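Local coordinates for CELL WALL surface anchor family protein (PDB 2Y1V) that forms the shaft of the pneumococcal pilus as its major pilin, probably by linking head to tail into a fibre, at residues D213-G218 with Y274-N279; D280-E285 with V416-K421; L450-D455 with I507-A512; V466-A471 with A500-A505; D473-A478 with E493-A498. All blocks are in the same frame, centred on the assembly; numbering follows the deposited sequence.

The five contacts follow the elongated chain, with centres about 10 Å (contact 1) to about 44 Å (contact 5) from the chain centre. Contacts 1 and 2 have centres about 14 Å apart and reach the same mixed sheet; L278 touches T418. Contacts 2 and 3, centres about 15 Å apart, meet at one nickel ion, held by D280, A508 and N511, with E461 as the remaining protein ligand. Contacts 3, 4 and 5 share helix 489-509, and contacts 4 and 5 also share helix 459-480. Along the chain, contact 5 lies within contact 4, and 4 within 3. The nickel ion thus joins a loop of the Cna-B-like domain to the foot of the helical hairpin.

Contact 1 (D213-G218 with Y274-N279); sequences DRMTEG and YSATLN. With NI (nickel (II) ion), chain F.
G218 has the most surface buried here and meets N279 through the backbone. N279 N donates to G218 O at 2.9 Å. L278 CA adds a CA-H...O contact to the same G218 O at 3.4 Å. Next to it, N279 ND2 makes a weak bond to E217 O, while N279 OD1 accepts from K281 N.

Y274 holds the other end. Its OH donates to D213 OD2 at 2.5 Å, on the anti side of the carboxylate. The ring and carboxylate planes stand 74° apart. D213 OD2 also bonds K165 NZ, and D213 packs on N290. An acid beside a lysine and an asparagine recalls the isopeptide sites of Gram-positive pilins.

M215, a selenomethionine, fills the middle. Its SE sits 3.6 Å from A276 CB. The chain bends at chi3 (-103°), which brings CE to the edge of the Y274 ring, 4.1 Å from CE2 of Y274. E217 OE2 binds a nickel ion at 1.9 Å, and E217 OE1 pairs with K310.

The two segments belong to different sheets of the Cna-B-like domain. Strand 208-214 pairs with 248-253 and 288-297. Strand 268-278 pairs with 191-200 and 219-230, and M215 also packs on F221 of that last strand.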
# COMPACT_ATOMS: atom_id res chain seq x y z
N ASP A 213 3.62 -3.49 -0.55
CA ASP A 213 3.45 -2.04 -0.76
C ASP A 213 3.29 -1.66 -2.23
O ASP A 213 4.00 -2.20 -3.10
CB ASP A 213 4.58 -1.21 -0.14
CG ASP A 213 4.23 0.30 -0.04
OD1 ASP A 213 3.18 0.71 -0.60
OD2 ASP A 213 4.98 1.07 0.59
N ARG A 214 2.37 -0.76 -2.52
CA ARG A 214 2.18 -0.29 -3.89
C ARG A 214 1.96 1.20 -3.91
O ARG A 214 1.20 1.75 -3.11
CB ARG A 214 1.02 -1.00 -4.62
CG ARG A 214 1.26 -2.46 -5.05
CD ARG A 214 2.43 -2.60 -6.05
NE ARG A 214 2.56 -3.97 -6.55
CZ ARG A 214 3.11 -4.97 -5.86
NH1 ARG A 214 3.59 -4.74 -4.63
NH2 ARG A 214 3.17 -6.19 -6.38
N MSE A 215 2.59 1.85 -4.88
CA MSE A 215 2.73 3.27 -4.87
C MSE A 215 2.07 3.87 -6.10
O MSE A 215 2.08 3.26 -7.18
CB MSE A 215 4.21 3.58 -4.91
CG MSE A 215 4.72 4.32 -3.74
SE MSE A 215 6.63 4.02 -3.70
CE MSE A 215 6.75 2.71 -2.25
N THR A 216 1.49 5.07 -5.92
CA THR A 216 0.99 5.84 -7.04
C THR A 216 2.20 6.27 -7.89
O THR A 216 3.33 6.35 -7.39
CB THR A 216 0.13 7.07 -6.58
OG1 THR A 216 0.94 8.00 -5.86
CG2 THR A 216 -1.04 6.64 -5.68
N GLU A 217 1.92 6.54 -9.17
CA GLU A 217 2.93 6.72 -10.24
C GLU A 217 4.01 7.76 -9.96
O GLU A 217 5.15 7.58 -10.36
CB GLU A 217 2.23 7.08 -11.57
CG GLU A 217 1.80 8.56 -11.66
CD GLU A 217 0.71 8.85 -12.70
OE1 GLU A 217 0.59 8.09 -13.69
OE2 GLU A 217 -0.01 9.87 -12.54
N GLY A 218 3.63 8.84 -9.29
CA GLY A 218 4.53 9.98 -9.03
C GLY A 218 5.60 9.71 -8.00
O GLY A 218 6.42 10.59 -7.67
N TYR A 274 12.67 1.77 3.91
CA TYR A 274 12.94 1.88 2.49
C TYR A 274 12.57 3.27 2.01
O TYR A 274 11.98 4.05 2.75
CB TYR A 274 12.14 0.82 1.71
CG TYR A 274 10.66 0.87 1.94
CD1 TYR A 274 10.08 0.20 3.00
CD2 TYR A 274 9.82 1.57 1.08
CE1 TYR A 274 8.73 0.24 3.22
CE2 TYR A 274 8.46 1.62 1.29
CZ TYR A 274 7.92 0.95 2.36
OH TYR A 274 6.54 0.97 2.59
N SER A 275 12.91 3.58 0.77
CA SER A 275 12.62 4.92 0.26
C SER A 275 12.09 4.92 -1.17
O SER A 275 12.12 3.92 -1.88
CB SER A 275 13.86 5.80 0.33
OG SER A 275 14.73 5.48 -0.75
N ALA A 276 11.64 6.10 -1.59
CA ALA A 276 11.07 6.28 -2.92
C ALA A 276 11.34 7.72 -3.34
O ALA A 276 11.40 8.61 -2.49
CB ALA A 276 9.58 6.01 -2.89
N THR A 277 11.47 7.93 -4.65
CA THR A 277 11.77 9.26 -5.17
C THR A 277 10.55 9.86 -5.84
O THR A 277 9.89 9.22 -6.67
CB THR A 277 12.94 9.19 -6.17
OG1 THR A 277 13.92 8.26 -5.68
CG2 THR A 277 13.61 10.56 -6.36
N LEU A 278 10.21 11.09 -5.46
CA LEU A 278 9.10 11.81 -6.06
C LEU A 278 9.56 12.27 -7.43
O LEU A 278 10.45 13.10 -7.54
CB LEU A 278 8.73 13.01 -5.18
CG LEU A 278 7.59 13.99 -5.47
CD1 LEU A 278 6.21 13.32 -5.40
CD2 LEU A 278 7.67 15.13 -4.47
N ASN A 279 8.96 11.72 -8.48
CA ASN A 279 9.45 11.99 -9.82
C ASN A 279 8.63 12.96 -10.65
O ASN A 279 7.66 13.56 -10.19
CB ASN A 279 9.62 10.68 -10.58
CG ASN A 279 8.31 10.00 -10.86
OD1 ASN A 279 7.27 10.65 -10.98
ND2 ASN A 279 8.35 8.69 -10.99
NI NI F . -0.61 11.30 -11.49
O HOH W 1 -0.46 9.69 -9.51
O HOH W 2 1.66 11.30 -10.50

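Contact 2 (D280-E285 with V416-K421); sequences DKAIVE and VVTYGK. With NI (nickel (II) ion), chain E.
V284 and E285 pass over V417 and T418 with the two backbones 78° apart, and E285 N donates to T418 O at 2.9 Å in a nearly straight bond (174°). In this modular beta-sandwich pilin, the loop between strands 268-278 and 288-297 of a Cna-B-like domain lies across strand 415-426, which is interrupted at T418.

V284 does most of the side-chain work, crossing T418 at about a right angle. With CG1 anti to the backbone N (chi1 175°), CG1 lies 3.4 Å from T418 O and also meets G420 N. The other branch, V284 CG2, rests 3.6 Å from T418 OG1. V417 CG2 packs against the backbone of E285, 3.5 Å from E285 C. A282 CB meets T418 CG2 at 3.9 Å, and L278 covers T418 as well.

Three waters bridge the two segments. One water donates to A282 O and bonds T418 OG1. Another donates to I283 O and accepts from T418 N. A third links E285 OE2 to G420 N, while E285 OE1 bonds S573.

At the start of the loop, just past strand 268-278, D280 turns to a nickel ion shared with E461, A508 and N511. D280 OD2 binds the nickel ion at 2.3 Å.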
# COMPACT_ATOMS: atom_id res chain seq x y z
N ASP A 280 9.05 13.10 -11.91
CA ASP A 280 8.53 14.11 -12.83
C ASP A 280 7.07 13.92 -13.28
O ASP A 280 6.56 14.75 -14.05
CB ASP A 280 9.44 14.18 -14.05
CG ASP A 280 9.62 12.83 -14.72
OD1 ASP A 280 8.89 11.88 -14.36
OD2 ASP A 280 10.49 12.71 -15.61
N LYS A 281 6.41 12.86 -12.83
CA LYS A 281 4.97 12.72 -13.13
C LYS A 281 4.09 13.31 -12.03
O LYS A 281 2.86 13.33 -12.17
CB LYS A 281 4.58 11.26 -13.35
CG LYS A 281 5.37 10.53 -14.40
CD LYS A 281 5.12 9.02 -14.30
CE LYS A 281 6.20 8.25 -15.07
NZ LYS A 281 6.20 6.79 -14.76
N ALA A 282 4.69 13.78 -10.94
CA ALA A 282 3.91 14.40 -9.87
C ALA A 282 3.13 15.59 -10.43
O ALA A 282 3.73 16.48 -11.03
CB ALA A 282 4.79 14.84 -8.71
N ILE A 283 1.81 15.59 -10.23
CA ILE A 283 0.96 16.69 -10.67
C ILE A 283 0.77 17.64 -9.50
O ILE A 283 0.44 17.20 -8.39
CB ILE A 283 -0.45 16.21 -11.15
CG1 ILE A 283 -0.32 15.31 -12.39
CG2 ILE A 283 -1.38 17.40 -11.40
CD1 ILE A 283 0.67 15.83 -13.43
N VAL A 284 0.98 18.92 -9.74
CA VAL A 284 0.94 19.90 -8.65
C VAL A 284 -0.35 19.85 -7.83
O VAL A 284 -1.45 19.70 -8.36
CB VAL A 284 1.22 21.34 -9.14
CG1 VAL A 284 1.05 22.33 -8.00
CG2 VAL A 284 2.66 21.43 -9.68
N GLU A 285 -0.20 19.94 -6.51
CA GLU A 285 -1.33 19.86 -5.59
C GLU A 285 -2.09 18.53 -5.66
O GLU A 285 -3.18 18.42 -5.10
CB GLU A 285 -2.28 21.06 -5.79
CG GLU A 285 -1.65 22.39 -5.40
CD GLU A 285 -2.51 23.61 -5.76
OE1 GLU A 285 -3.77 23.50 -5.80
OE2 GLU A 285 -1.93 24.69 -5.97
N VAL A 416 2.43 13.14 0.04
CA VAL A 416 3.40 14.17 -0.27
C VAL A 416 2.95 14.87 -1.53
O VAL A 416 2.27 14.27 -2.36
CB VAL A 416 4.83 13.61 -0.46
CG1 VAL A 416 5.30 12.93 0.81
CG2 VAL A 416 4.89 12.67 -1.65
N VAL A 417 3.34 16.12 -1.69
CA VAL A 417 2.74 16.93 -2.71
C VAL A 417 3.66 18.06 -3.11
O VAL A 417 4.32 18.65 -2.26
CB VAL A 417 1.38 17.47 -2.20
CG1 VAL A 417 1.59 18.65 -1.28
CG2 VAL A 417 0.46 17.82 -3.35
N THR A 418 3.70 18.37 -4.40
CA THR A 418 4.52 19.48 -4.90
C THR A 418 3.62 20.69 -5.17
O THR A 418 2.43 20.52 -5.41
CB THR A 418 5.18 19.11 -6.22
OG1 THR A 418 4.21 19.19 -7.28
CG2 THR A 418 5.71 17.70 -6.17
N TYR A 419 4.21 21.89 -5.18
CA TYR A 419 3.50 23.12 -5.43
C TYR A 419 3.99 23.83 -6.70
O TYR A 419 5.01 23.44 -7.28
CB TYR A 419 3.67 24.07 -4.26
CG TYR A 419 3.18 23.55 -2.92
CD1 TYR A 419 2.15 22.62 -2.83
CD2 TYR A 419 3.69 24.08 -1.75
CE1 TYR A 419 1.69 22.18 -1.57
CE2 TYR A 419 3.25 23.64 -0.50
CZ TYR A 419 2.25 22.70 -0.42
OH TYR A 419 1.84 22.31 0.83
N GLY A 420 3.27 24.88 -7.12
CA GLY A 420 3.59 25.52 -8.39
C GLY A 420 3.00 26.89 -8.63
O GLY A 420 2.22 27.38 -7.82
N LYS A 421 3.37 27.52 -9.74
CA LYS A 421 2.85 28.84 -10.07
C LYS A 421 2.62 29.02 -11.57
O LYS A 421 3.34 28.46 -12.39
CB LYS A 421 3.80 29.91 -9.54
CG LYS A 421 3.30 31.31 -9.75
CD LYS A 421 1.99 31.52 -9.03
CE LYS A 421 1.75 33.00 -8.81
NZ LYS A 421 0.38 33.33 -9.29
NI NI E . 12.61 12.45 -16.54
O HOH W 3 5.31 18.33 -9.64
O HOH W 4 2.05 16.57 -6.40
O HOH W 5 0.57 25.07 -5.75
O HOH W 6 13.01 10.31 -15.15

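Contact 3 (L450-D455 with I507-A512). With NI (nickel (II) ion), chain E.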
# COMPACT_ATOMS: atom_id res chain seq x y z
N LEU A 450 17.53 28.88 -10.28
CA LEU A 450 17.01 27.51 -10.24
C LEU A 450 17.45 26.67 -11.45
O LEU A 450 17.31 27.08 -12.60
CB LEU A 450 15.48 27.53 -10.13
CG LEU A 450 14.81 26.18 -9.82
CD1 LEU A 450 15.04 25.79 -8.36
CD2 LEU A 450 13.32 26.24 -10.14
N ALA A 451 17.98 25.48 -11.18
CA ALA A 451 18.46 24.60 -12.24
C ALA A 451 18.10 23.19 -11.89
O ALA A 451 17.73 22.91 -10.75
CB ALA A 451 19.96 24.71 -12.39
N ARG A 452 18.18 22.29 -12.85
CA ARG A 452 18.07 20.87 -12.53
C ARG A 452 19.49 20.31 -12.32
O ARG A 452 20.42 20.72 -13.03
CB ARG A 452 17.35 20.13 -13.64
CG ARG A 452 17.94 20.35 -15.02
CD ARG A 452 16.98 19.91 -16.11
NE ARG A 452 17.37 20.54 -17.35
CZ ARG A 452 16.75 21.57 -17.90
NH1 ARG A 452 15.66 22.09 -17.34
NH2 ARG A 452 17.22 22.09 -19.03
N LYS A 453 19.67 19.40 -11.35
CA LYS A 453 21.00 18.82 -11.09
C LYS A 453 21.53 18.09 -12.31
O LYS A 453 20.87 17.23 -12.87
CB LYS A 453 20.97 17.86 -9.90
CG LYS A 453 21.15 18.51 -8.54
CD LYS A 453 20.33 17.79 -7.45
CE LYS A 453 20.49 18.46 -6.09
NZ LYS A 453 21.67 17.96 -5.32
N ALA A 454 22.75 18.45 -12.70
CA ALA A 454 23.40 17.83 -13.84
C ALA A 454 23.48 16.31 -13.69
O ALA A 454 23.34 15.59 -14.67
CB ALA A 454 24.81 18.42 -14.02
N ASP A 455 23.70 15.85 -12.46
CA ASP A 455 23.92 14.43 -12.17
C ASP A 455 22.63 13.62 -12.11
O ASP A 455 22.66 12.40 -11.88
CB ASP A 455 24.72 14.27 -10.86
CG ASP A 455 24.37 15.32 -9.80
OD1 ASP A 455 24.53 16.55 -10.07
OD2 ASP A 455 23.95 14.92 -8.69
N ILE A 507 9.68 19.84 -17.85
CA ILE A 507 9.13 19.12 -16.72
C ILE A 507 9.72 17.73 -16.63
O ILE A 507 9.98 17.24 -15.54
CB ILE A 507 7.63 18.98 -16.79
CG1 ILE A 507 6.97 20.35 -16.55
CG2 ILE A 507 7.18 17.97 -15.75
CD1 ILE A 507 5.57 20.49 -17.17
N ALA A 508 9.93 17.10 -17.78
CA ALA A 508 10.53 15.78 -17.82
C ALA A 508 12.03 15.84 -17.43
O ALA A 508 12.54 14.97 -16.74
CB ALA A 508 10.32 15.13 -19.19
N ALA A 509 12.71 16.90 -17.84
CA ALA A 509 14.14 17.05 -17.51
C ALA A 509 14.35 17.44 -16.07
O ALA A 509 15.39 17.14 -15.50
CB ALA A 509 14.80 18.05 -18.43
N ASN A 510 13.38 18.12 -15.47
CA ASN A 510 13.49 18.56 -14.08
C ASN A 510 13.29 17.42 -13.07
O ASN A 510 12.35 17.46 -12.26
CB ASN A 510 12.52 19.70 -13.77
CG ASN A 510 12.89 21.02 -14.47
OD1 ASN A 510 13.81 21.08 -15.27
ND2 ASN A 510 12.15 22.07 -14.15
N ASN A 511 14.17 16.42 -13.11
CA ASN A 511 14.10 15.32 -12.15
C ASN A 511 14.56 15.73 -10.77
O ASN A 511 14.18 15.11 -9.78
CB ASN A 511 14.95 14.13 -12.61
CG ASN A 511 14.56 13.62 -13.97
OD1 ASN A 511 13.38 13.59 -14.33
ND2 ASN A 511 15.54 13.20 -14.74
N ALA A 512 15.38 16.77 -10.70
CA ALA A 512 15.92 17.23 -9.42
C ALA A 512 16.29 18.71 -9.55
O ALA A 512 16.42 19.21 -10.64
CB ALA A 512 17.10 16.40 -9.03
NI NI E . 12.61 12.45 -16.54
O HOH W 6 13.01 10.31 -15.15
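R452 packs tightly against A509, N510 and A512 where helix 489-509 ends. Its CG lies between the backbone N and the carbonyl carbon (chi1 53°), and the chain then runs extended over the helix end. R452 CD comes to 3.3 Å from A509 O. A509 CB lies over one face of the guanidinium, 3.7 Å from R452 NE.

The polar end is fixed at its edge. R452 NH1 donates to N510 OD1 at 3.0 Å, close to the direction of the C=O bond. The guanidinium and amide planes are nearly coplanar, 27° apart. V465 of helix 459-480 packs on both R452 and A509.

A512 O lies close against the R452 backbone but has only weak partners across the contact. R452 CA makes a CA-H...O contact to A512 O at 3.0 Å, and K453 N gives A512 O a weak bond of 3.3 Å. K453 is the looser, partly exposed side. Its CD touches A512 CB at 3.9 Å, and the rest of the chain leads away.

N510 is the centre of an inverse gamma turn, with N511 N bonded to A509 O. The turn takes the chain from the helix toward strand 514-516, which pairs with 449-451. A508 O, from the last turn of the helix, and N511 OD1, just past the gamma turn, bind one nickel ion, at 2.5 Å and 2.6 Å. D280 and E461 complete the protein ligands of this metal site.

Contact 4 (V466-A471 with A500-A505)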
# COMPACT_ATOMS: atom_id res chain seq x y z
N VAL A 466 16.79 21.05 -25.59
CA VAL A 466 17.37 21.98 -26.56
C VAL A 466 16.74 21.83 -27.93
O VAL A 466 16.60 22.80 -28.67
CB VAL A 466 18.92 21.90 -26.62
CG1 VAL A 466 19.37 20.54 -27.10
CG2 VAL A 466 19.48 22.97 -27.53
N THR A 467 16.33 20.62 -28.27
CA THR A 467 15.66 20.36 -29.55
C THR A 467 14.29 21.05 -29.61
O THR A 467 13.93 21.62 -30.65
CB THR A 467 15.43 18.85 -29.76
OG1 THR A 467 16.67 18.15 -29.60
CG2 THR A 467 14.88 18.58 -31.15
N THR A 468 13.52 20.97 -28.53
CA THR A 468 12.23 21.65 -28.50
C THR A 468 12.45 23.15 -28.36
O THR A 468 11.69 23.95 -28.91
CB THR A 468 11.29 21.13 -27.38
OG1 THR A 468 12.04 20.89 -26.19
CG2 THR A 468 10.61 19.83 -27.80
N LYS A 469 13.50 23.53 -27.64
CA LYS A 469 13.82 24.94 -27.51
C LYS A 469 14.02 25.50 -28.92
O LYS A 469 13.26 26.37 -29.37
CB LYS A 469 15.06 25.13 -26.64
CG LYS A 469 15.06 26.43 -25.84
CD LYS A 469 14.51 27.57 -26.66
CE LYS A 469 14.31 28.83 -25.83
NZ LYS A 469 15.55 29.64 -25.74
N ASP A 470 15.02 24.96 -29.62
CA ASP A 470 15.29 25.37 -31.00
C ASP A 470 14.00 25.42 -31.81
O ASP A 470 13.73 26.41 -32.50
CB ASP A 470 16.29 24.42 -31.66
CG ASP A 470 17.72 24.63 -31.17
OD1 ASP A 470 18.04 25.76 -30.74
OD2 ASP A 470 18.51 23.66 -31.21
N ALA A 471 13.22 24.35 -31.73
CA ALA A 471 11.95 24.26 -32.45
C ALA A 471 11.03 25.42 -32.08
O ALA A 471 10.40 26.02 -32.95
CB ALA A 471 11.27 22.93 -32.15
N ALA A 500 4.14 23.97 -25.90
CA ALA A 500 3.68 22.85 -25.08
C ALA A 500 4.72 21.73 -25.07
O ALA A 500 4.97 21.11 -24.04
CB ALA A 500 2.33 22.33 -25.57
N ALA A 501 5.31 21.47 -26.23
CA ALA A 501 6.29 20.40 -26.35
C ALA A 501 7.54 20.75 -25.55
O ALA A 501 8.11 19.90 -24.87
CB ALA A 501 6.61 20.12 -27.81
N TYR A 502 7.96 22.00 -25.63
CA TYR A 502 9.09 22.47 -24.85
C TYR A 502 8.80 22.31 -23.36
O TYR A 502 9.62 21.76 -22.60
CB TYR A 502 9.39 23.94 -25.19
CG TYR A 502 10.39 24.58 -24.26
CD1 TYR A 502 11.72 24.15 -24.23
CD2 TYR A 502 10.03 25.62 -23.41
CE1 TYR A 502 12.63 24.72 -23.39
CE2 TYR A 502 10.96 26.21 -22.56
CZ TYR A 502 12.26 25.74 -22.55
OH TYR A 502 13.20 26.31 -21.72
N ASN A 503 7.63 22.77 -22.95
CA ASN A 503 7.26 22.79 -21.54
C ASN A 503 7.21 21.42 -20.92
O ASN A 503 7.59 21.23 -19.77
CB ASN A 503 5.93 23.52 -21.34
CG ASN A 503 5.46 23.44 -19.90
OD1 ASN A 503 6.11 23.96 -19.00
ND2 ASN A 503 4.32 22.78 -19.69
N ALA A 504 6.73 20.44 -21.68
CA ALA A 504 6.73 19.06 -21.20
C ALA A 504 8.14 18.53 -21.08
O ALA A 504 8.44 17.72 -20.20
CB ALA A 504 5.90 18.17 -22.11
N ALA A 505 9.02 18.96 -21.99
CA ALA A 505 10.42 18.51 -22.00
C ALA A 505 11.16 18.98 -20.76
O ALA A 505 11.99 18.26 -20.20
CB ALA A 505 11.12 19.01 -23.26
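T468 meets Y502, its CB directed toward the partner helix; the two are the nearest CA pair, 4.9 Å apart. The motif is an antiparallel helical hairpin formed by helices 459-480 and 489-509. The short axes approach to 8.6 Å and cross at -157°. Such a close approach suits the small residues at the interface, T468, A501 and A505.

T468 can be followed outward. Its CB sits 3.6 Å from Y502 CA, directly against the backbone of the partner helix. The side chain then forks. The methyl CG2 turns to the preceding residue and lies 4.0 Å from A501 CB, with A501 O also close by. The hydroxyl takes the other direction. T468 OG1 touches A505 CB at 3.6 Å, one helical turn further along. It also comes to the edge of the Y502 ring, in the ring plane. No hydrogen bond crosses between the two segments here. T468 OG1 bonds back within its own helix, to L464 O and V465 O.

Y502 has CG anti to the backbone N (chi1 170°), which lays the ring beside K469. K469 lies alongside it and points the same way. The lysine amino group goes on to a salt bridge with E437, and the tyrosine hydroxyl bonds K526 O. Where the two chains run together, K469 CG is 3.9 Å from Y502 CE1.

Contact 5 (D473-A478 with E493-A498)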
# COMPACT_ATOMS: atom_id res chain seq x y z
N ASP A 473 11.98 28.34 -30.75
CA ASP A 473 12.67 29.50 -31.32
C ASP A 473 12.19 29.84 -32.72
O ASP A 473 11.94 31.00 -33.04
CB ASP A 473 14.18 29.24 -31.36
CG ASP A 473 14.87 29.55 -30.04
OD1 ASP A 473 14.17 29.95 -29.09
OD2 ASP A 473 16.11 29.39 -29.96
N ARG A 474 12.05 28.82 -33.56
CA ARG A 474 11.66 29.02 -34.95
C ARG A 474 10.19 29.45 -35.09
O ARG A 474 9.88 30.38 -35.83
CB ARG A 474 11.99 27.78 -35.80
CG ARG A 474 13.47 27.35 -35.70
CD ARG A 474 13.89 26.30 -36.74
NE ARG A 474 13.17 25.04 -36.59
CZ ARG A 474 13.57 24.03 -35.83
NH1 ARG A 474 14.71 24.12 -35.14
NH2 ARG A 474 12.84 22.92 -35.75
N ALA A 475 9.31 28.79 -34.34
CA ALA A 475 7.88 29.14 -34.33
C ALA A 475 7.64 30.57 -33.86
O ALA A 475 6.76 31.26 -34.36
CB ALA A 475 7.09 28.18 -33.44
N VAL A 476 8.42 31.00 -32.87
CA VAL A 476 8.27 32.34 -32.33
C VAL A 476 8.75 33.34 -33.36
O VAL A 476 8.08 34.33 -33.63
CB VAL A 476 9.06 32.52 -31.01
CG1 VAL A 476 9.06 33.99 -30.61
CG2 VAL A 476 8.47 31.65 -29.90
N ALA A 477 9.92 33.07 -33.94
CA ALA A 477 10.49 33.92 -34.97
C ALA A 477 9.49 34.13 -36.10
O ALA A 477 9.25 35.27 -36.51
CB ALA A 477 11.77 33.32 -35.51
N ALA A 478 8.90 33.05 -36.58
CA ALA A 478 7.92 33.14 -37.67
C ALA A 478 6.70 33.97 -37.25
O ALA A 478 6.28 34.87 -37.98
CB ALA A 478 7.49 31.76 -38.14
N GLU A 493 -1.77 28.78 -32.68
CA GLU A 493 -1.78 27.35 -32.39
C GLU A 493 -0.40 26.76 -32.65
O GLU A 493 0.11 25.96 -31.87
CB GLU A 493 -2.79 26.63 -33.29
CG GLU A 493 -4.19 26.44 -32.70
CD GLU A 493 -5.03 25.45 -33.51
OE1 GLU A 493 -5.35 25.75 -34.68
OE2 GLU A 493 -5.36 24.37 -32.96
N LYS A 494 0.18 27.17 -33.77
CA LYS A 494 1.53 26.78 -34.13
C LYS A 494 2.51 27.05 -32.98
O LYS A 494 3.29 26.18 -32.59
CB LYS A 494 1.97 27.52 -35.39
CG LYS A 494 1.27 27.04 -36.67
CD LYS A 494 1.65 27.88 -37.90
CE LYS A 494 1.20 27.18 -39.19
NZ LYS A 494 1.15 28.09 -40.38
N VAL A 495 2.46 28.26 -32.43
CA VAL A 495 3.35 28.62 -31.33
C VAL A 495 2.98 27.87 -30.05
O VAL A 495 3.85 27.35 -29.35
CB VAL A 495 3.37 30.14 -31.12
CG1 VAL A 495 4.03 30.50 -29.80
CG2 VAL A 495 4.10 30.80 -32.28
N ASP A 496 1.67 27.80 -29.75
CA ASP A 496 1.18 27.06 -28.59
C ASP A 496 1.61 25.60 -28.62
O ASP A 496 1.99 25.04 -27.58
CB ASP A 496 -0.35 27.13 -28.50
CG ASP A 496 -0.84 28.52 -28.18
OD1 ASP A 496 -0.05 29.29 -27.59
OD2 ASP A 496 -1.99 28.84 -28.53
N LYS A 497 1.55 24.98 -29.80
CA LYS A 497 1.93 23.58 -29.96
C LYS A 497 3.38 23.37 -29.60
O LYS A 497 3.70 22.43 -28.87
CB LYS A 497 1.67 23.07 -31.37
CG LYS A 497 0.24 22.55 -31.60
CD LYS A 497 0.18 21.58 -32.78
CE LYS A 497 1.19 20.45 -32.59
NZ LYS A 497 1.38 19.66 -33.85
N ALA A 498 4.23 24.25 -30.10
CA ALA A 498 5.68 24.15 -29.91
C ALA A 498 6.08 24.42 -28.47
O ALA A 498 6.92 23.71 -27.91
CB ALA A 498 6.40 25.12 -30.84
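V495 has CG1 anti to its own backbone N (chi1 167°), and this turns the other methyl, CG2, anti to the carbonyl carbon and onto A475. CG2 is the branch that makes the contact. V495 CG2 lies 3.4 Å from A475 O and 4.1 Å from A475 CB. One methyl thus covers both the backbone oxygen and the side chain of the alanine. V476 N is a further neighbour.

A475 has a single carbon to offer, and it points at the partner helix. Besides V495, A475 CB meets A498 CB at 4.1 Å, one turn further along. K494 O is a more distant neighbour of A475 CB, 4.4 Å away.

These residues belong to the outer part of the antiparallel helical hairpin, 459-480 with 489-509. The short axes run 9.0 Å apart at closest approach and cross at -160°. No hydrogen bond or salt bridge joins the two segments, and the contact is van der Waals packing near the surface. Little area is buried, 147 Å² over both sides.

K494 starts out toward the other helix, but its chain leads away, and its NZ forms a salt bridge with E491 of its own helix. V495 is the buried residue of the group. It packs further on Y479 and on A531 from a loop, and A498 packs on L472.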